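Local coordinates for outer envelope protein 64, mitochondrial (Arabidopsis thaliana, PDB 6HPG), which probably serves as a chaperone receptor for Hsp90-dependent protein targeting to mitochondria, the chain here being its C-terminal tetratricopeptide-repeat (TPR) domain, at residues A15-G19 against K20-K24; G1-E4 against A5-V8; P105-K108 against T109-V112. One frame throughout, in Å; residues are numbered along the deposited sequence.

Contact 1 of 3, residues A15-G19 against K20-K24; sequences AAYKG and KQWNK
Tyr17 carries CG anti to its backbone nitrogen (chi1 -176°), while Trp22 sets CG beside its own nitrogen and anti to the carbonyl carbon (chi1 -53°). Both rings thereby meet at the turn between helices 2-18 and 22-35, a turn within TPR 1. It is a textbook example of a Schellman motif. Helix 2-18 ends as Gly19 leaves helical geometry, and Lys20, with positive phi, turns the chain back so that Gln21 N donates to Ala16 O at 2.7 Å and Lys20 N to Tyr17 O at 3.0 Å. Gln21, at the centre of an inverse gamma turn, then occupies the N-cap position of helix 22-35.

The aromatic pair is T-shaped. The edge of Trp22 is directed at one face of Tyr17, the planes inclined at 65°, with Trp22 CZ3 coming within 3.5 Å of Tyr17 CD2. Beside the pair, Ala16 CB packs against Lys24 CB at 3.9 Å, a contact that joins the last turn of helix 2-18 to the first turn of helix 22-35. Helix 40-52 touches the pair through Ala48 and Glu52, and the hydroxyl of Tyr17 makes a weak hydrogen bond to the backbone of the bound peptide.

Tyr17 O is gripped twice. Lys20 N approaches from above the carbonyl plane rather than along a lone pair, and a water also donates to this oxygen, at 3.0 Å; the same water accepts from Lys20 NZ at 2.7 Å.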
loop_
_atom_site.group_PDB
_atom_site.type_symbol
_atom_site.label_atom_id
_atom_site.label_comp_id
_atom_site.label_asym_id
_atom_site.label_seq_id
_atom_site.Cartn_x
_atom_site.Cartn_y
_atom_site.Cartn_z
ATOM N N ALA A 15 11.158 -10.016 1.762
ATOM C CA ALA A 15 11.508 -11.089 2.679
ATOM C C ALA A 15 11.325 -10.633 4.132
ATOM O O ALA A 15 10.785 -11.388 4.942
ATOM C CB ALA A 15 12.933 -11.604 2.417
ATOM N N ALA A 16 11.744 -9.404 4.457
ATOM C CA ALA A 16 11.557 -8.881 5.797
ATOM C C ALA A 16 10.078 -8.800 6.156
ATOM O O ALA A 16 9.658 -9.168 7.269
ATOM C CB ALA A 16 12.222 -7.509 5.936
ATOM N N TYR A 17 9.291 -8.303 5.203
ATOM C CA TYR A 17 7.869 -8.182 5.387
ATOM C C TYR A 17 7.269 -9.558 5.604
ATOM O O TYR A 17 6.467 -9.710 6.516
ATOM C CB TYR A 17 7.185 -7.477 4.199
ATOM C CG TYR A 17 5.693 -7.243 4.371
ATOM C CD1 TYR A 17 4.762 -8.217 4.008
ATOM C CD2 TYR A 17 5.207 -6.024 4.865
ATOM C CE1 TYR A 17 3.411 -7.993 4.142
ATOM C CE2 TYR A 17 3.861 -5.804 5.024
ATOM C CZ TYR A 17 2.958 -6.786 4.661
ATOM O OH TYR A 17 1.604 -6.548 4.826
ATOM N N LYS A 18 7.629 -10.536 4.768
ATOM C CA LYS A 18 7.053 -11.864 4.919
ATOM C C LYS A 18 7.401 -12.510 6.272
ATOM O O LYS A 18 6.638 -13.300 6.794
ATOM C CB LYS A 18 7.471 -12.777 3.761
ATOM C CG LYS A 18 6.811 -12.389 2.456
ATOM C CD LYS A 18 7.488 -13.066 1.288
ATOM C CE LYS A 18 7.128 -12.360 0.002
ATOM N NZ LYS A 18 7.704 -13.106 -1.138
ATOM N N GLY A 19 8.554 -12.180 6.826
ATOM C CA GLY A 19 8.921 -12.640 8.178
ATOM C C GLY A 19 8.450 -11.758 9.310
ATOM O O GLY A 19 8.947 -11.880 10.413
ATOM N N LYS A 20 7.532 -10.833 9.052
ATOM C CA LYS A 20 7.078 -9.831 10.051
ATOM C C LYS A 20 8.136 -8.872 10.613
ATOM O O LYS A 20 7.933 -8.291 11.660
ATOM C CB LYS A 20 6.334 -10.488 11.225
ATOM C CG LYS A 20 5.516 -11.706 10.875
ATOM C CD LYS A 20 4.458 -11.402 9.835
ATOM C CE LYS A 20 3.683 -12.673 9.520
ATOM N NZ LYS A 20 3.046 -12.594 8.184
ATOM N N GLN A 21 9.224 -8.647 9.899
ATOM C CA GLN A 21 10.255 -7.710 10.341
ATOM C C GLN A 21 9.902 -6.334 9.761
ATOM O O GLN A 21 10.488 -5.850 8.814
ATOM C CB GLN A 21 11.619 -8.155 9.863
ATOM C CG GLN A 21 11.918 -9.649 10.014
ATOM C CD GLN A 21 12.721 -9.963 11.229
ATOM O OE1 GLN A 21 12.403 -9.498 12.325
ATOM N NE2 GLN A 21 13.781 -10.753 11.052
ATOM N N TRP A 22 8.931 -5.694 10.370
ATOM C CA TRP A 22 8.268 -4.560 9.724
ATOM C C TRP A 22 9.207 -3.395 9.537
ATOM O O TRP A 22 9.144 -2.768 8.482
ATOM C CB TRP A 22 7.075 -4.080 10.525
ATOM C CG TRP A 22 6.086 -5.123 10.871
ATOM C CD1 TRP A 22 5.604 -5.373 12.101
ATOM C CD2 TRP A 22 5.458 -6.059 9.985
ATOM N NE1 TRP A 22 4.702 -6.408 12.065
ATOM C CE2 TRP A 22 4.595 -6.862 10.779
ATOM C CE3 TRP A 22 5.540 -6.311 8.612
ATOM C CZ2 TRP A 22 3.810 -7.884 10.250
ATOM C CZ3 TRP A 22 4.763 -7.361 8.075
ATOM C CH2 TRP A 22 3.899 -8.123 8.909
ATOM N N ASN A 23 10.026 -3.078 10.557
ATOM C CA ASN A 23 11.012 -1.975 10.427
ATOM C C ASN A 23 12.106 -2.251 9.410
ATOM O O ASN A 23 12.539 -1.345 8.644
ATOM C CB ASN A 23 11.690 -1.677 11.746
ATOM C CG ASN A 23 10.777 -1.018 12.697
ATOM O OD1 ASN A 23 10.408 0.131 12.499
ATOM N ND2 ASN A 23 10.385 -1.734 13.736
ATOM N N LYS A 24 12.595 -3.486 9.446
ATOM C CA LYS A 24 13.580 -3.929 8.464
ATOM C C LYS A 24 13.017 -3.755 7.069
ATOM O O LYS A 24 13.725 -3.286 6.184
ATOM C CB LYS A 24 14.037 -5.366 8.679
ATOM C CG LYS A 24 15.241 -5.471 9.626
ATOM C CD LYS A 24 15.289 -6.759 10.449
ATOM C CE LYS A 24 15.489 -6.456 11.937
ATOM N NZ LYS A 24 15.608 -7.687 12.774
HETATM O O HOH W 1 3.677 -10.828 6.280
#

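Contact 2 of 3, residues G1-E4 against A5-V8; sequences GNME and ASEV
The flat group that matters between Met3 and Ser6 is the peptide carbonyl of Met3, whose oxygen receives the serine hydroxyl from somewhat outside its plane: Ser6 OG donates to Met3 O at 2.6 Å, tilted 22° from the carbonyl plane. The amide of Glu7 also reaches this oxygen, but weakly, with Glu7 N 3.5 Å from Met3 O.

A chi1 of 87° puts OG of Ser6 between its own nitrogen and carbonyl carbon, folded back toward the preceding turn. The methionine chain, bent at chi2 and again at chi3, brings its methyl alongside the hydroxyl, Met3 CE standing 3.6 Å from Ser6 OG.

This is the opening of helix 2-18, the first helix of the TPR array, and it shows a serine side chain adding to the regular i-to-i+4 ladder. Ala5 N donates to Gly1 O at 2.9 Å, Ser6 N to Asn2 O at 2.7 Å, and Val8 N to Glu4 O at 3.2 Å. Ser6 is buried, facing Leu35, the last residue of helix 22-35, and Asn36 in the loop after it, and its OG is also hydrogen-bonded to Tyr42 OH. With the hydroxyl gone, as in an alanine here, the Tyr42 hydroxyl is likely to lose this partner and Met3 O its short bond, keeping the weak one from Glu7. Glu7, at the surface, turns its carboxylate to a salt bridge with Lys10.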
loop_
_atom_site.group_PDB
_atom_site.type_symbol
_atom_site.label_atom_id
_atom_site.label_comp_id
_atom_site.label_asym_id
_atom_site.label_seq_id
_atom_site.Cartn_x
_atom_site.Cartn_y
_atom_site.Cartn_z
ATOM N N GLY A 1 23.994 -1.641 -11.379
ATOM C CA GLY A 1 23.877 -0.196 -11.017
ATOM C C GLY A 1 22.831 -0.033 -9.936
ATOM O O GLY A 1 22.373 -1.021 -9.338
ATOM N N ASN A 2 22.447 1.216 -9.713
ATOM C CA ASN A 2 21.477 1.534 -8.690
ATOM C C ASN A 2 20.066 1.003 -9.016
ATOM O O ASN A 2 19.349 0.484 -8.132
ATOM C CB ASN A 2 21.505 3.021 -8.423
ATOM C CG ASN A 2 22.807 3.460 -7.764
ATOM O OD1 ASN A 2 23.571 2.648 -7.241
ATOM N ND2 ASN A 2 23.057 4.735 -7.789
ATOM N N MET A 3 19.701 1.082 -10.287
ATOM C CA MET A 3 18.478 0.457 -10.796
ATOM C C MET A 3 18.376 -1.019 -10.374
ATOM O O MET A 3 17.350 -1.433 -9.781
ATOM C CB MET A 3 18.448 0.593 -12.325
ATOM C CG MET A 3 17.224 0.134 -13.046
ATOM S SD MET A 3 15.756 0.864 -12.300
ATOM C CE MET A 3 15.037 -0.626 -11.680
ATOM N N GLU A 4 19.415 -1.799 -10.653
ATOM C CA GLU A 4 19.449 -3.219 -10.247
ATOM C C GLU A 4 19.460 -3.341 -8.703
ATOM O O GLU A 4 18.722 -4.151 -8.143
ATOM C CB GLU A 4 20.628 -3.995 -10.869
ATOM C CG GLU A 4 20.736 -5.447 -10.391
ATOM C CD GLU A 4 21.955 -6.241 -10.907
ATOM O OE1 GLU A 4 21.916 -7.481 -10.796
ATOM O OE2 GLU A 4 22.949 -5.660 -11.396
ATOM N N ALA A 5 20.311 -2.565 -8.029
ATOM C CA ALA A 5 20.339 -2.585 -6.537
ATOM C C ALA A 5 18.928 -2.303 -5.905
ATOM O O ALA A 5 18.459 -2.980 -4.958
ATOM C CB ALA A 5 21.392 -1.607 -6.028
ATOM N N SER A 6 18.213 -1.382 -6.522
ATOM C CA SER A 6 16.892 -1.010 -6.070
ATOM C C SER A 6 15.973 -2.245 -5.996
ATOM O O SER A 6 15.262 -2.408 -5.017
ATOM C CB SER A 6 16.286 0.079 -6.957
ATOM O OG SER A 6 15.596 -0.429 -8.090
ATOM N N GLU A 7 16.000 -3.095 -7.022
ATOM C CA GLU A 7 15.128 -4.267 -7.058
ATOM C C GLU A 7 15.595 -5.257 -5.998
ATOM O O GLU A 7 14.794 -5.902 -5.349
ATOM C CB GLU A 7 15.146 -4.939 -8.431
ATOM C CG GLU A 7 14.491 -6.326 -8.441
ATOM C CD GLU A 7 13.004 -6.309 -8.117
ATOM O OE1 GLU A 7 12.415 -7.367 -7.820
ATOM O OE2 GLU A 7 12.393 -5.236 -8.172
ATOM N N VAL A 8 16.904 -5.336 -5.788
ATOM C CA VAL A 8 17.461 -6.190 -4.733
ATOM C C VAL A 8 16.970 -5.751 -3.371
ATOM O O VAL A 8 16.459 -6.591 -2.587
ATOM C CB VAL A 8 19.009 -6.305 -4.846
ATOM C CG1 VAL A 8 19.644 -6.979 -3.619
ATOM C CG2 VAL A 8 19.352 -7.085 -6.123
#

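Contact 3 of 3, residues P105-K108 against T109-V112; sequences PQNK and TAKV
Pro105 opens the approach to helix 108-118 by offering its carbonyl to a water that also serves Lys111: the water donates to Pro105 O at 3.1 Å and accepts from Lys111 NZ at 2.7 Å. Gln106 completes this small network, for the same water also donates to Gln106 OE1, at 2.6 Å. The ammonium group of Lys111 is thus drawn back over the loop, its chain bent at chi3.

Asn107 is the N-cap. With CG anti to the backbone nitrogen (chi1 -173°), its side chain swings round to meet amides of the first helical turn: OD1 accepts from Ala110 N at 2.9 Å, in the plane of the side-chain carbonyl and nearly straight (170°), and weakly from Thr109 N at 3.1 Å. The backbone oxygen of Asn107 accepts a weak bond from Lys111 N.

Lys108 begins the helix proper. Its carbonyl O takes the amide of Val112 at 3.1 Å, and its twice-bent side chain crosses Val112 at about a right angle, so that Lys108 NZ comes 3.3 Å from Val112 CG2.

The cap joins the end of TPR 3 to the helix that follows it. Asn107 ND2 hydrogen-bonds to Glu104 OE1 and, weakly, to the backbone of the bound peptide, while Asn107 and Ala110 rest on Leu78 of helix 74-86 and Leu101 of helix 90-103.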
loop_
_atom_site.group_PDB
_atom_site.type_symbol
_atom_site.label_atom_id
_atom_site.label_comp_id
_atom_site.label_asym_id
_atom_site.label_seq_id
_atom_site.Cartn_x
_atom_site.Cartn_y
_atom_site.Cartn_z
ATOM N N PRO A 105 -12.659 -4.961 -10.594
ATOM C CA PRO A 105 -14.035 -5.228 -10.201
ATOM C C PRO A 105 -14.228 -6.349 -9.214
ATOM O O PRO A 105 -15.145 -6.276 -8.411
ATOM C CB PRO A 105 -14.700 -5.570 -11.534
ATOM C CG PRO A 105 -14.009 -4.705 -12.498
ATOM C CD PRO A 105 -12.567 -4.706 -12.051
ATOM N N GLN A 106 -13.407 -7.397 -9.277
ATOM C CA GLN A 106 -13.650 -8.592 -8.465
ATOM C C GLN A 106 -13.006 -8.499 -7.076
ATOM O O GLN A 106 -13.072 -9.468 -6.313
ATOM C CB GLN A 106 -13.136 -9.850 -9.192
ATOM C CG GLN A 106 -13.751 -10.079 -10.562
ATOM C CD GLN A 106 -15.163 -10.610 -10.473
ATOM O OE1 GLN A 106 -16.116 -9.922 -10.842
ATOM N NE2 GLN A 106 -15.313 -11.831 -9.956
ATOM N N ASN A 107 -12.406 -7.353 -6.736
ATOM C CA ASN A 107 -11.513 -7.295 -5.596
ATOM C C ASN A 107 -12.272 -7.565 -4.332
ATOM O O ASN A 107 -13.179 -6.826 -3.968
ATOM C CB ASN A 107 -10.821 -5.943 -5.506
ATOM C CG ASN A 107 -9.772 -5.923 -4.430
ATOM O OD1 ASN A 107 -10.050 -5.585 -3.281
ATOM N ND2 ASN A 107 -8.573 -6.315 -4.782
ATOM N N LYS A 108 -11.898 -8.631 -3.644
ATOM C CA LYS A 108 -12.657 -9.076 -2.490
ATOM C C LYS A 108 -12.492 -8.115 -1.305
ATOM O O LYS A 108 -13.426 -7.945 -0.536
ATOM C CB LYS A 108 -12.296 -10.518 -2.105
ATOM C CG LYS A 108 -13.482 -11.491 -2.097
ATOM C CD LYS A 108 -14.452 -11.279 -0.920
ATOM C CE LYS A 108 -15.821 -10.758 -1.358
ATOM N NZ LYS A 108 -16.599 -10.186 -0.218
ATOM N N THR A 109 -11.341 -7.447 -1.196
ATOM C CA THR A 109 -11.030 -6.676 -0.020
ATOM C C THR A 109 -11.780 -5.422 -0.019
ATOM O O THR A 109 -12.249 -4.999 1.029
ATOM C CB THR A 109 -9.535 -6.363 0.063
ATOM O OG1 THR A 109 -8.887 -7.552 0.517
ATOM C CG2 THR A 109 -9.189 -5.191 1.027
ATOM N N ALA A 110 -11.852 -4.780 -1.182
ATOM C CA ALA A 110 -12.701 -3.604 -1.351
ATOM C C ALA A 110 -14.204 -3.884 -1.107
ATOM O O ALA A 110 -14.869 -3.071 -0.502
ATOM C CB ALA A 110 -12.476 -3.003 -2.729
ATOM N N LYS A 111 -14.730 -5.008 -1.580
ATOM C CA LYS A 111 -16.163 -5.349 -1.358
ATOM C C LYS A 111 -16.510 -5.601 0.109
ATOM O O LYS A 111 -17.528 -5.120 0.577
ATOM C CB LYS A 111 -16.593 -6.540 -2.214
ATOM C CG LYS A 111 -16.641 -6.179 -3.681
ATOM C CD LYS A 111 -17.328 -7.217 -4.563
ATOM C CE LYS A 111 -16.344 -8.134 -5.266
ATOM N NZ LYS A 111 -16.980 -8.740 -6.468
ATOM N N VAL A 112 -15.661 -6.336 0.831
ATOM C CA VAL A 112 -15.823 -6.532 2.280
ATOM C C VAL A 112 -15.793 -5.170 2.955
ATOM O O VAL A 112 -16.668 -4.875 3.765
ATOM C CB VAL A 112 -14.740 -7.500 2.885
ATOM C CG1 VAL A 112 -14.719 -7.484 4.415
ATOM C CG2 VAL A 112 -14.950 -8.926 2.405
HETATM O O HOH W 2 -17.316 -8.404 -9.109
#

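Three boundaries of an all-helical repeat array are compared here: the start of helix 2-18 in contact 2, its end in contact 1, and the start of helix 108-118 in contact 3. Contacts 1 and 2 share a helix, yet their centres lie about 19 Å apart; contacts 2 and 3 are on opposite sides of the chain's centre, about 33 Å between centres. Contact 2 is a surface contact with one buried residue, whereas contacts 1 and 3 are partly buried; contact 1 reaches the bound peptide through one residue and contact 3 through two. Their chemistry differs accordingly: an aromatic pair beside a backbone turn, a serine hydroxyl on a carbonyl, and an asparagine cap.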